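PDB 2H5N: Co-chaperone DjlA N-terminal domain-containing protein from Porphyromonas gingivalis, which is of unknown function but belongs to the TerB-like family, named after tellurite resistance proteins, and binds a magnesium ion in the crystal. Local coordinates for residues L18-K23 / V73-R78; V42-F47 / L59-S64; Y86-L91 / L111-C116; I94-G99 / E125-M130. One frame throughout, in Å; residues are numbered along the deposited sequence.

In the fold
All four contacts lie within one all-helical TerB-like fold. Contacts 1 and 3 lie in its interior, and every residue that touches in them is buried; contact 2 is partly buried, and contact 4 lies at the surface, on the opposite side of the chain's centre from contact 1. Contacts 1 to 3 each join two helices, whereas contact 4 sets a loop against helix 123-130. Helix 15-30, a partner in contact 1, also packs against both helices of contact 2. The direct touching is largely aliphatic throughout, with an aromatic ring added in contact 2 and glycine backbone in contact 4. Contacts 1 and 3 also border the second subunit, contact 2 the third.

Contact 1: residues L18-K23 / V73-R78; sequences LTAIIK and VALIAR
Ala20 points its methyl group into the angle between Leu75 and Ile76, and the contact is built round this small knob. Its CB lies 3.9 Å from Leu75 CB, near the root of the leucine, and equally close is the far end of the isoleucine, with Ala20 CB to Ile76 CD1 also at 3.9 Å. One branch of the leucine reaches over the same methyl, Leu75 CD1 standing 4.0 Å from Ala20 CB.

Ile21 meets Ile76 differently: the two chains run across one another at about a right angle, and the closest approach, 3.7 Å, is from Ile21 CG1 to Ile76 CD1. The second torsion of Ile76 (chi2 -50°) bends CD1 back from the extended form, so that this methyl fits beside both Ala20 and Ile21. The other branch of the leucine, Leu75 CD2, lies over one face of the Arg78 guanidinium, toward its rim.

With an alanine at the nearest point, Ala20 opposite Leu75, the axes of the two helical segments come within 8.8 Å, and their directions differ by 112°. Beyond the pair, Ile21 continues onto Phe47 of helix 37-47 and onto Val87 and Tyr90 of helix 81-94, while Ile76 also touches Leu118. On helix 69-77, Val73 meets Val73 of the second subunit, so this helix lies between the core and a neighbouring chain.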
loop_
_atom_site.group_PDB
_atom_site.type_symbol
_atom_site.label_atom_id
_atom_site.label_comp_id
_atom_site.label_asym_id
_atom_site.label_seq_id
_atom_site.Cartn_x
_atom_site.Cartn_y
_atom_site.Cartn_z
ATOM N N LEU A 18 -20.712 -7.301 -0.525
ATOM C CA LEU A 18 -20.016 -6.837 -1.705
ATOM C C LEU A 18 -18.773 -6.013 -1.372
ATOM O O LEU A 18 -17.734 -6.176 -1.998
ATOM C CB LEU A 18 -20.974 -5.999 -2.573
ATOM C CG LEU A 18 -22.080 -6.777 -3.325
ATOM C CD1 LEU A 18 -23.031 -5.777 -4.043
ATOM C CD2 LEU A 18 -21.506 -7.735 -4.364
ATOM N N THR A 19 -18.898 -5.104 -0.396
ATOM C CA THR A 19 -17.777 -4.318 0.096
ATOM C C THR A 19 -16.686 -5.267 0.636
ATOM O O THR A 19 -15.489 -5.050 0.419
ATOM C CB THR A 19 -18.284 -3.349 1.209
ATOM O OG1 THR A 19 -19.341 -2.517 0.668
ATOM C CG2 THR A 19 -17.180 -2.467 1.692
ATOM N N ALA A 20 -17.109 -6.301 1.358
ATOM C CA ALA A 20 -16.189 -7.311 1.904
ATOM C C ALA A 20 -15.413 -8.074 0.839
ATOM O O ALA A 20 -14.196 -8.312 0.988
ATOM C CB ALA A 20 -16.952 -8.290 2.826
ATOM N N ILE A 21 -16.126 -8.497 -0.213
ATOM C CA ILE A 21 -15.518 -9.179 -1.348
ATOM C C ILE A 21 -14.409 -8.340 -1.983
ATOM O O ILE A 21 -13.260 -8.798 -2.138
ATOM C CB ILE A 21 -16.597 -9.562 -2.412
ATOM C CG1 ILE A 21 -17.519 -10.665 -1.820
ATOM C CG2 ILE A 21 -15.934 -9.988 -3.776
ATOM C CD1 ILE A 21 -18.779 -10.924 -2.615
ATOM N N ILE A 22 -14.737 -7.102 -2.297
ATOM C CA ILE A 22 -13.770 -6.203 -2.909
ATOM C C ILE A 22 -12.573 -5.842 -1.977
ATOM O O ILE A 22 -11.448 -5.744 -2.454
ATOM C CB ILE A 22 -14.460 -4.984 -3.651
ATOM C CG1 ILE A 22 -13.501 -4.410 -4.681
ATOM C CG2 ILE A 22 -14.887 -3.860 -2.715
ATOM C CD1 ILE A 22 -13.222 -5.350 -5.866
ATOM N N LYS A 23 -12.808 -5.742 -0.666
ATOM C CA LYS A 23 -11.745 -5.554 0.347
ATOM C C LYS A 23 -10.785 -6.780 0.414
ATOM O O LYS A 23 -9.559 -6.638 0.566
ATOM C CB LYS A 23 -12.406 -5.284 1.720
ATOM C CG LYS A 23 -11.499 -4.970 2.933
ATOM C CD LYS A 23 -10.688 -3.680 2.699
ATOM C CE LYS A 23 -10.179 -3.006 3.982
ATOM N NZ LYS A 23 -10.179 -1.473 3.903
ATOM N N VAL A 73 -13.553 -10.261 6.482
ATOM C CA VAL A 73 -13.344 -11.694 6.755
ATOM C C VAL A 73 -14.559 -12.318 7.479
ATOM O O VAL A 73 -15.121 -13.324 7.019
ATOM C CB VAL A 73 -12.058 -11.940 7.592
ATOM C CG1 VAL A 73 -11.962 -13.425 8.059
ATOM C CG2 VAL A 73 -10.746 -11.487 6.816
ATOM N N ALA A 74 -14.956 -11.727 8.612
ATOM C CA ALA A 74 -16.192 -12.133 9.359
ATOM C C ALA A 74 -17.431 -12.232 8.443
ATOM O O ALA A 74 -18.226 -13.191 8.525
ATOM C CB ALA A 74 -16.457 -11.144 10.468
ATOM N N LEU A 75 -17.593 -11.227 7.572
ATOM C CA LEU A 75 -18.741 -11.175 6.645
ATOM C C LEU A 75 -18.726 -12.277 5.580
ATOM O O LEU A 75 -19.765 -12.827 5.251
ATOM C CB LEU A 75 -18.810 -9.813 5.945
ATOM C CG LEU A 75 -19.291 -8.679 6.824
ATOM C CD1 LEU A 75 -18.967 -7.330 6.164
ATOM C CD2 LEU A 75 -20.804 -8.860 7.070
ATOM N N ILE A 76 -17.544 -12.623 5.077
ATOM C CA ILE A 76 -17.387 -13.705 4.080
ATOM C C ILE A 76 -17.487 -15.070 4.782
ATOM O O ILE A 76 -18.153 -16.018 4.304
ATOM C CB ILE A 76 -15.999 -13.628 3.375
ATOM C CG1 ILE A 76 -15.802 -12.330 2.579
ATOM C CG2 ILE A 76 -15.787 -14.818 2.470
ATOM C CD1 ILE A 76 -16.941 -11.980 1.634
ATOM N N ALA A 77 -16.802 -15.174 5.918
ATOM C CA ALA A 77 -16.710 -16.448 6.629
ATOM C C ALA A 77 -18.067 -17.032 6.976
ATOM O O ALA A 77 -18.201 -18.268 7.136
ATOM C CB ALA A 77 -15.847 -16.314 7.900
ATOM N N ARG A 78 -19.068 -16.167 7.115
ATOM C CA ARG A 78 -20.391 -16.633 7.532
ATOM C C ARG A 78 -21.342 -16.929 6.365
ATOM O O ARG A 78 -22.529 -17.193 6.576
ATOM C CB ARG A 78 -21.032 -15.653 8.509
ATOM C CG ARG A 78 -21.577 -14.357 7.885
ATOM C CD ARG A 78 -21.905 -13.384 9.021
ATOM N NE ARG A 78 -22.739 -12.237 8.634
ATOM C CZ ARG A 78 -23.038 -11.214 9.450
ATOM N NH1 ARG A 78 -22.581 -11.200 10.695
ATOM N NH2 ARG A 78 -23.791 -10.200 9.038
#

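Contact 2: residues V42-F47 / L59-S64; sequences VMTREF and LLLKAS
Phe47 brings the outer atoms of its ring up to Leu60, with CE2 4.0 Å from Leu60 CD1 and CZ of the same ring 4.2 Å from that methyl. The leucine branch comes at the ring obliquely. Phe47 can stretch this far because its CG is turned opposite the backbone nitrogen (chi1 -170°), which sends the ring out from helix 37-47 toward helix 54-64.

A second touch joins Thr44 to Leu61, where Thr44 CG2 stands 4.0 Å from Leu61 CD1 and the two side chains meet at about a right angle. Thr44 presents its methyl here, while its hydroxyl is bonded to the carbonyls of Ile40 and Ala41 one turn back in its own helix. The backbones remain well apart, the nearest CA atoms, those of Thr44 and Leu61, being 9.2 Å from each other. Ile22 of helix 15-30 helps to span this distance, touching Met43, Phe47 and Leu61, and Ile52 from the connecting loop packs on both Phe47 and Leu60. Pro37 of the third subunit comes up against Met43, Thr44 and Leu61.

Two side-chain bonds stay within their own helix: Ser64 OG donates to Leu61 O over 2.6 Å, tilted 29° from the carbonyl plane, and Arg45 NE pairs with Glu46 OE2 at 3.5 Å. Tyr90 OH meets Met43 O, and Lys23 NZ meets Ser64 O. The junction between the helices is therefore apolar where they touch, and its fit rests on side-chain shape, with little to impose a direction on the packing.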
loop_
_atom_site.group_PDB
_atom_site.type_symbol
_atom_site.label_atom_id
_atom_site.label_comp_id
_atom_site.label_asym_id
_atom_site.label_seq_id
_atom_site.Cartn_x
_atom_site.Cartn_y
_atom_site.Cartn_z
ATOM N N VAL A 42 -9.082 -7.042 -14.095
ATOM C CA VAL A 42 -9.825 -8.313 -13.931
ATOM C C VAL A 42 -10.646 -8.229 -12.657
ATOM O O VAL A 42 -11.836 -8.598 -12.647
ATOM C CB VAL A 42 -8.889 -9.546 -13.852
ATOM C CG1 VAL A 42 -9.687 -10.851 -13.646
ATOM C CG2 VAL A 42 -8.066 -9.665 -15.130
ATOM N N MET A 43 -10.020 -7.687 -11.600
ATOM C CA MET A 43 -10.712 -7.471 -10.315
ATOM C C MET A 43 -12.015 -6.664 -10.524
ATOM O O MET A 43 -13.100 -7.082 -10.100
ATOM C CB MET A 43 -9.770 -6.792 -9.291
ATOM C CG MET A 43 -10.295 -6.654 -7.809
ATOM S SD MET A 43 -9.235 -5.628 -6.763
ATOM C CE MET A 43 -9.812 -4.040 -7.277
ATOM N N THR A 44 -11.925 -5.508 -11.170
ATOM C CA THR A 44 -13.139 -4.726 -11.304
ATOM C C THR A 44 -14.108 -5.321 -12.339
ATOM O O THR A 44 -15.299 -5.289 -12.129
ATOM C CB THR A 44 -12.838 -3.263 -11.601
ATOM O OG1 THR A 44 -11.934 -3.195 -12.696
ATOM C CG2 THR A 44 -12.186 -2.581 -10.355
ATOM N N ARG A 45 -13.597 -5.855 -13.447
ATOM C CA ARG A 45 -14.470 -6.425 -14.502
ATOM C C ARG A 45 -15.265 -7.613 -13.933
ATOM O O ARG A 45 -16.484 -7.651 -14.036
ATOM C CB ARG A 45 -13.652 -6.847 -15.719
ATOM C CG ARG A 45 -14.465 -7.309 -16.908
ATOM C CD ARG A 45 -13.532 -7.686 -18.053
ATOM N NE ARG A 45 -12.825 -8.948 -17.797
ATOM C CZ ARG A 45 -11.496 -9.096 -17.699
ATOM N NH1 ARG A 45 -10.664 -8.053 -17.838
ATOM N NH2 ARG A 45 -10.993 -10.309 -17.463
ATOM N N GLU A 46 -14.575 -8.544 -13.272
ATOM C CA GLU A 46 -15.230 -9.730 -12.746
ATOM C C GLU A 46 -16.126 -9.492 -11.530
ATOM O O GLU A 46 -17.025 -10.291 -11.274
ATOM C CB GLU A 46 -14.201 -10.838 -12.479
ATOM C CG GLU A 46 -13.456 -11.291 -13.756
ATOM C CD GLU A 46 -14.395 -11.916 -14.796
ATOM O OE1 GLU A 46 -15.180 -12.790 -14.415
ATOM O OE2 GLU A 46 -14.350 -11.531 -15.980
ATOM N N PHE A 47 -15.884 -8.399 -10.788
ATOM C CA PHE A 47 -16.754 -7.967 -9.680
ATOM C C PHE A 47 -18.211 -7.741 -10.148
ATOM O O PHE A 47 -19.159 -7.992 -9.406
ATOM C CB PHE A 47 -16.198 -6.695 -9.018
ATOM C CG PHE A 47 -16.875 -6.315 -7.732
ATOM C CD1 PHE A 47 -17.099 -7.260 -6.722
ATOM C CD2 PHE A 47 -17.221 -4.987 -7.485
ATOM C CE1 PHE A 47 -17.701 -6.900 -5.514
ATOM C CE2 PHE A 47 -17.816 -4.608 -6.245
ATOM C CZ PHE A 47 -18.052 -5.573 -5.266
ATOM N N LEU A 59 -18.619 3.403 -5.958
ATOM C CA LEU A 59 -18.996 3.696 -4.560
ATOM C C LEU A 59 -18.852 2.515 -3.598
ATOM O O LEU A 59 -18.698 2.700 -2.375
ATOM C CB LEU A 59 -20.424 4.241 -4.484
ATOM C CG LEU A 59 -20.710 5.654 -4.983
ATOM C CD1 LEU A 59 -22.205 5.906 -4.833
ATOM C CD2 LEU A 59 -19.890 6.760 -4.264
ATOM N N LEU A 60 -18.947 1.305 -4.139
ATOM C CA LEU A 60 -18.704 0.100 -3.336
ATOM C C LEU A 60 -17.239 0.003 -3.027
ATOM O O LEU A 60 -16.851 -0.410 -1.943
ATOM C CB LEU A 60 -19.159 -1.164 -4.066
ATOM C CG LEU A 60 -20.644 -1.479 -3.986
ATOM C CD1 LEU A 60 -20.955 -2.566 -4.979
ATOM C CD2 LEU A 60 -21.003 -1.885 -2.569
ATOM N N LEU A 61 -16.433 0.393 -3.999
ATOM C CA LEU A 61 -14.970 0.389 -3.866
ATOM C C LEU A 61 -14.520 1.416 -2.840
ATOM O O LEU A 61 -13.566 1.186 -2.082
ATOM C CB LEU A 61 -14.321 0.701 -5.215
ATOM C CG LEU A 61 -13.907 -0.523 -6.012
ATOM C CD1 LEU A 61 -13.652 -0.191 -7.477
ATOM C CD2 LEU A 61 -12.637 -1.038 -5.375
ATOM N N LYS A 62 -15.241 2.535 -2.824
ATOM C CA LYS A 62 -15.042 3.622 -1.883
ATOM C C LYS A 62 -15.537 3.204 -0.493
ATOM O O LYS A 62 -14.951 3.610 0.513
ATOM C CB LYS A 62 -15.849 4.821 -2.377
ATOM C CG LYS A 62 -15.106 6.137 -2.472
ATOM C CD LYS A 62 -16.012 7.216 -3.111
ATOM C CE LYS A 62 -16.925 7.899 -2.075
ATOM N NZ LYS A 62 -17.688 6.919 -1.229
ATOM N N ALA A 63 -16.619 2.423 -0.429
ATOM C CA ALA A 63 -17.107 1.882 0.848
ATOM C C ALA A 63 -16.097 0.929 1.489
ATOM O O ALA A 63 -16.016 0.851 2.720
ATOM C CB ALA A 63 -18.437 1.168 0.677
ATOM N N SER A 64 -15.331 0.212 0.660
ATOM C CA SER A 64 -14.343 -0.742 1.171
ATOM C C SER A 64 -13.225 -0.091 2.030
ATOM O O SER A 64 -12.685 -0.731 2.974
ATOM C CB SER A 64 -13.791 -1.643 0.037
ATOM O OG SER A 64 -12.873 -0.945 -0.796
#

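Contact 3: residues Y86-L91 / L111-C116; sequences YVASYL and LISTLC
Leu91 and Ile112 make the closer part of this helix-to-helix contact, with Leu91 CD1 4.1 Å from Ile112 CG2 and the two side chains crossing at about a right angle. Both CB atoms face the opposing helix. In Ile112 the longer branch is swung opposite the backbone nitrogen (chi1 -166°), which leaves the short methyl CG2 to meet the leucine.

One turn back along helix 81-94 the packing is looser, although the backbones are nearer: the CA atoms of Ala88 and Ser113 are 6.5 Å apart, yet neither CB is aimed straight at the other helix, and Ala88 CB comes no closer to Ser113 OG than 4.5 Å. Small residues at both positions let the helices draw together here. Neither part opens to solvent, since all four residues are buried; Leu118 lies against Ala88 and Met28 of helix 15-30 against Leu91. The outer flank of helix 103-116 is taken up by the second subunit, whose Leu115 packs on Ile112 while its Met24 packs on Leu115 of this chain.

The Ser113 hydroxyl bonds to the carbonyl of Trp109 within its own helix, which satisfies a buried polar group. A weak hydrogen bond from Trp109 NE1 to Ala88 O also joins the two helices. Between the side chains of the two segments themselves, cohesion rests on dispersion and on the exclusion of water.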
loop_
_atom_site.group_PDB
_atom_site.type_symbol
_atom_site.label_atom_id
_atom_site.label_comp_id
_atom_site.label_asym_id
_atom_site.label_seq_id
_atom_site.Cartn_x
_atom_site.Cartn_y
_atom_site.Cartn_z
ATOM N N TYR A 86 -18.041 -19.220 -5.017
ATOM C CA TYR A 86 -18.040 -18.164 -5.991
ATOM C C TYR A 86 -17.009 -17.085 -5.598
ATOM O O TYR A 86 -16.207 -16.631 -6.431
ATOM C CB TYR A 86 -19.429 -17.566 -6.018
ATOM C CG TYR A 86 -19.730 -16.880 -7.308
ATOM C CD1 TYR A 86 -19.714 -15.486 -7.391
ATOM C CD2 TYR A 86 -20.015 -17.620 -8.465
ATOM C CE1 TYR A 86 -19.964 -14.837 -8.573
ATOM C CE2 TYR A 86 -20.286 -16.962 -9.673
ATOM C CZ TYR A 86 -20.262 -15.575 -9.704
ATOM O OH TYR A 86 -20.542 -14.901 -10.870
ATOM N N VAL A 87 -16.982 -16.703 -4.322
ATOM C CA VAL A 87 -15.951 -15.745 -3.874
ATOM C C VAL A 87 -14.548 -16.289 -4.065
ATOM O O VAL A 87 -13.660 -15.546 -4.526
ATOM C CB VAL A 87 -16.140 -15.268 -2.419
ATOM C CG1 VAL A 87 -15.037 -14.265 -2.040
ATOM C CG2 VAL A 87 -17.499 -14.604 -2.256
ATOM N N ALA A 88 -14.314 -17.559 -3.691
ATOM C CA ALA A 88 -12.998 -18.189 -3.947
ATOM C C ALA A 88 -12.641 -18.230 -5.445
ATOM O O ALA A 88 -11.477 -18.072 -5.826
ATOM C CB ALA A 88 -12.924 -19.612 -3.349
ATOM N N SER A 89 -13.638 -18.461 -6.295
ATOM C CA SER A 89 -13.371 -18.589 -7.734
ATOM C C SER A 89 -12.915 -17.252 -8.251
ATOM O O SER A 89 -11.953 -17.174 -9.000
ATOM C CB SER A 89 -14.588 -19.139 -8.516
ATOM O OG SER A 89 -15.024 -20.349 -7.919
ATOM N N TYR A 90 -13.590 -16.210 -7.791
ATOM C CA TYR A 90 -13.301 -14.818 -8.124
ATOM C C TYR A 90 -11.881 -14.423 -7.716
ATOM O O TYR A 90 -11.126 -13.853 -8.498
ATOM C CB TYR A 90 -14.322 -13.917 -7.410
ATOM C CG TYR A 90 -13.989 -12.437 -7.445
ATOM C CD1 TYR A 90 -13.929 -11.752 -8.662
ATOM C CD2 TYR A 90 -13.732 -11.713 -6.257
ATOM C CE1 TYR A 90 -13.631 -10.417 -8.705
ATOM C CE2 TYR A 90 -13.450 -10.346 -6.299
ATOM C CZ TYR A 90 -13.401 -9.702 -7.529
ATOM O OH TYR A 90 -13.116 -8.345 -7.628
ATOM N N LEU A 91 -11.500 -14.776 -6.489
ATOM C CA LEU A 91 -10.193 -14.422 -6.010
ATOM C C LEU A 91 -9.136 -15.154 -6.831
ATOM O O LEU A 91 -8.109 -14.589 -7.139
ATOM C CB LEU A 91 -10.068 -14.652 -4.508
ATOM C CG LEU A 91 -10.866 -13.674 -3.618
ATOM C CD1 LEU A 91 -10.887 -14.193 -2.210
ATOM C CD2 LEU A 91 -10.316 -12.212 -3.662
ATOM N N LEU A 111 -3.872 -18.730 1.197
ATOM C CA LEU A 111 -3.939 -18.131 2.552
ATOM C C LEU A 111 -5.242 -17.381 2.821
ATOM O O LEU A 111 -5.862 -17.606 3.857
ATOM C CB LEU A 111 -2.699 -17.279 2.875
ATOM C CG LEU A 111 -2.674 -16.498 4.200
ATOM C CD1 LEU A 111 -2.689 -17.427 5.435
ATOM C CD2 LEU A 111 -1.438 -15.553 4.230
ATOM N N ILE A 112 -5.669 -16.514 1.885
ATOM C CA ILE A 112 -6.925 -15.750 2.052
ATOM C C ILE A 112 -8.131 -16.668 2.110
ATOM O O ILE A 112 -9.024 -16.490 2.931
ATOM C CB ILE A 112 -7.103 -14.637 0.980
ATOM C CG1 ILE A 112 -8.216 -13.642 1.358
ATOM C CG2 ILE A 112 -7.407 -15.228 -0.357
ATOM C CD1 ILE A 112 -7.936 -12.176 0.936
ATOM N N SER A 113 -8.149 -17.678 1.245
ATOM C CA SER A 113 -9.187 -18.697 1.291
ATOM C C SER A 113 -9.248 -19.387 2.657
ATOM O O SER A 113 -10.335 -19.567 3.198
ATOM C CB SER A 113 -8.937 -19.718 0.187
ATOM O OG SER A 113 -9.087 -19.086 -1.067
ATOM N N THR A 114 -8.084 -19.773 3.204
ATOM C CA THR A 114 -8.041 -20.403 4.525
ATOM C C THR A 114 -8.698 -19.474 5.574
ATOM O O THR A 114 -9.570 -19.913 6.328
ATOM C CB THR A 114 -6.599 -20.784 4.954
ATOM O OG1 THR A 114 -6.049 -21.695 3.993
ATOM C CG2 THR A 114 -6.573 -21.454 6.380
ATOM N N LEU A 115 -8.313 -18.196 5.579
ATOM C CA LEU A 115 -8.750 -17.264 6.601
ATOM C C LEU A 115 -10.250 -16.979 6.521
ATOM O O LEU A 115 -10.900 -16.812 7.553
ATOM C CB LEU A 115 -7.928 -15.957 6.619
ATOM C CG LEU A 115 -6.445 -15.917 7.046
ATOM C CD1 LEU A 115 -6.118 -14.630 7.800
ATOM C CD2 LEU A 115 -5.967 -17.107 7.867
ATOM N N CYS A 116 -10.789 -16.976 5.300
ATOM C CA CYS A 116 -12.194 -16.647 5.064
ATOM C C CYS A 116 -13.069 -17.914 5.049
ATOM O O CYS A 116 -14.266 -17.811 4.875
ATOM C CB CYS A 116 -12.340 -15.900 3.729
ATOM S SG CYS A 116 -11.736 -14.200 3.740
#

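Contact 4: residues I94-G99 / E125-M130; sequences IMASDG and EAINNM
The backbone bond from Asn129 N to Glu125 O, 3.1 Å long, keeps regular the turn of helix that carries Ile127. The side-chain amide of Asn129 probably has Lys85 and Ser89 of helix 81-94 as partners, though its exact placement is doubtful. On the contact side, Ile127 turns toward the loop. Its CD1 methyl rests against backbone, 3.4 Å from Gly99 CA, which is very close, and 4.1 Å from Gly99 C. Ala96 flanks the same methyl more loosely, with CB 4.4 Å from Ile127 CD1. The isoleucine is nearly fully extended beyond CB (chi2 163°), which carries CD1 out to this surface.

In this all-helical TerB-like fold, residues 96-99 belong to the connection from helix 81-94 to helix 103-116, and the last helix packs against it through Ile127. The connection turns through left-handed backbone at Asp98 and Gly99 (phi 62° and 75°), while the CB atoms of Ser97 and Asp98 point away from the helix. Ile127 also packs on Val93, near the end of helix 81-94. Deeper in, Ala126 meets Trp109 of helix 103-116, and Met130 lies against Ser89, Tyr90 and Val93.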
loop_
_atom_site.group_PDB
_atom_site.type_symbol
_atom_site.label_atom_id
_atom_site.label_comp_id
_atom_site.label_asym_id
_atom_site.label_seq_id
_atom_site.Cartn_x
_atom_site.Cartn_y
_atom_site.Cartn_z
ATOM N N ILE A 94 -8.476 -13.540 -10.430
ATOM C CA ILE A 94 -7.826 -12.211 -10.438
ATOM C C ILE A 94 -6.331 -12.281 -10.769
ATOM O O ILE A 94 -5.834 -11.506 -11.602
ATOM C CB ILE A 94 -8.078 -11.420 -9.137
ATOM C CG1 ILE A 94 -9.483 -10.854 -9.160
ATOM C CG2 ILE A 94 -7.017 -10.288 -8.927
ATOM C CD1 ILE A 94 -9.999 -10.427 -7.776
ATOM N N MET A 95 -5.618 -13.217 -10.145
ATOM C CA MET A 95 -4.184 -13.287 -10.361
ATOM C C MET A 95 -3.777 -14.264 -11.477
ATOM O O MET A 95 -2.598 -14.349 -11.817
ATOM C CB MET A 95 -3.418 -13.498 -9.034
ATOM C CG MET A 95 -3.567 -12.328 -8.005
ATOM S SD MET A 95 -2.573 -12.644 -6.567
ATOM C CE MET A 95 -3.327 -14.184 -6.099
ATOM N N ALA A 96 -4.737 -14.989 -12.050
ATOM C CA ALA A 96 -4.408 -15.893 -13.150
ATOM C C ALA A 96 -4.122 -15.085 -14.413
ATOM O O ALA A 96 -4.728 -14.033 -14.647
ATOM C CB ALA A 96 -5.527 -16.936 -13.399
ATOM N N SER A 97 -3.179 -15.583 -15.210
ATOM C CA SER A 97 -2.832 -14.973 -16.484
ATOM C C SER A 97 -2.689 -16.098 -17.503
ATOM O O SER A 97 -1.793 -16.944 -17.387
ATOM C CB SER A 97 -1.545 -14.148 -16.349
ATOM O OG SER A 97 -1.498 -13.120 -17.338
ATOM N N ASP A 98 -3.600 -16.117 -18.479
ATOM C CA ASP A 98 -3.702 -17.194 -19.479
ATOM C C ASP A 98 -4.024 -18.566 -18.833
ATOM O O ASP A 98 -3.542 -19.617 -19.299
ATOM C CB ASP A 98 -2.448 -17.250 -20.381
ATOM C CG ASP A 98 -2.537 -16.320 -21.600
ATOM O OD1 ASP A 98 -3.466 -15.481 -21.693
ATOM O OD2 ASP A 98 -1.667 -16.437 -22.487
ATOM N N GLY A 99 -4.833 -18.539 -17.763
ATOM C CA GLY A 99 -5.311 -19.749 -17.082
ATOM C C GLY A 99 -4.272 -20.433 -16.216
ATOM O O GLY A 99 -4.439 -21.606 -15.797
ATOM N N GLU A 125 -10.715 -24.867 -12.136
ATOM C CA GLU A 125 -12.047 -24.885 -11.500
ATOM C C GLU A 125 -12.535 -23.481 -11.128
ATOM O O GLU A 125 -13.725 -23.197 -11.234
ATOM C CB GLU A 125 -12.058 -25.768 -10.247
ATOM C CG GLU A 125 -12.166 -27.266 -10.534
ATOM C CD GLU A 125 -11.667 -28.131 -9.364
ATOM O OE1 GLU A 125 -11.149 -27.592 -8.355
ATOM O OE2 GLU A 125 -11.783 -29.371 -9.475
ATOM N N ALA A 126 -11.618 -22.633 -10.673
ATOM C CA ALA A 126 -11.901 -21.208 -10.470
ATOM C C ALA A 126 -12.396 -20.509 -11.734
ATOM O O ALA A 126 -13.414 -19.821 -11.694
ATOM C CB ALA A 126 -10.696 -20.495 -9.944
ATOM N N ILE A 127 -11.646 -20.675 -12.829
ATOM C CA ILE A 127 -11.922 -20.005 -14.108
ATOM C C ILE A 127 -13.262 -20.454 -14.722
ATOM O O ILE A 127 -13.954 -19.659 -15.389
ATOM C CB ILE A 127 -10.732 -20.215 -15.111
ATOM C CG1 ILE A 127 -9.488 -19.448 -14.630
ATOM C CG2 ILE A 127 -11.125 -19.824 -16.576
ATOM C CD1 ILE A 127 -8.190 -19.873 -15.252
ATOM N N ASN A 128 -13.646 -21.693 -14.470
ATOM C CA ASN A 128 -14.892 -22.248 -15.003
ATOM C C ASN A 128 -16.081 -21.817 -14.219
ATOM O O ASN A 128 -17.084 -21.480 -14.762
ATOM C CB ASN A 128 -14.892 -23.778 -15.056
ATOM C CG ASN A 128 -13.956 -24.348 -16.100
ATOM O OD1 ASN A 128 -13.762 -23.789 -17.151
ATOM N ND2 ASN A 128 -13.367 -25.473 -15.788
ATOM N N ASN A 129 -15.953 -21.807 -12.908
ATOM C CA ASN A 129 -17.058 -21.361 -12.095
ATOM C C ASN A 129 -17.461 -19.966 -12.443
ATOM O O ASN A 129 -18.591 -19.656 -12.470
ATOM C CB ASN A 129 -16.738 -21.472 -10.616
ATOM C CG ASN A 129 -16.415 -22.878 -10.186
ATOM O OD1 ASN A 129 -17.092 -23.830 -10.520
ATOM N ND2 ASN A 129 -15.371 -23.006 -9.439
ATOM N N MET A 130 -16.500 -19.109 -12.689
ATOM C CA MET A 130 -16.775 -17.717 -13.027
ATOM C C MET A 130 -17.377 -17.530 -14.416
ATOM O O MET A 130 -18.130 -16.634 -14.642
ATOM C CB MET A 130 -15.533 -16.849 -12.849
ATOM C CG MET A 130 -15.117 -16.613 -11.390
ATOM S SD MET A 130 -16.273 -15.829 -10.334
ATOM C CE MET A 130 -16.268 -14.278 -11.032
#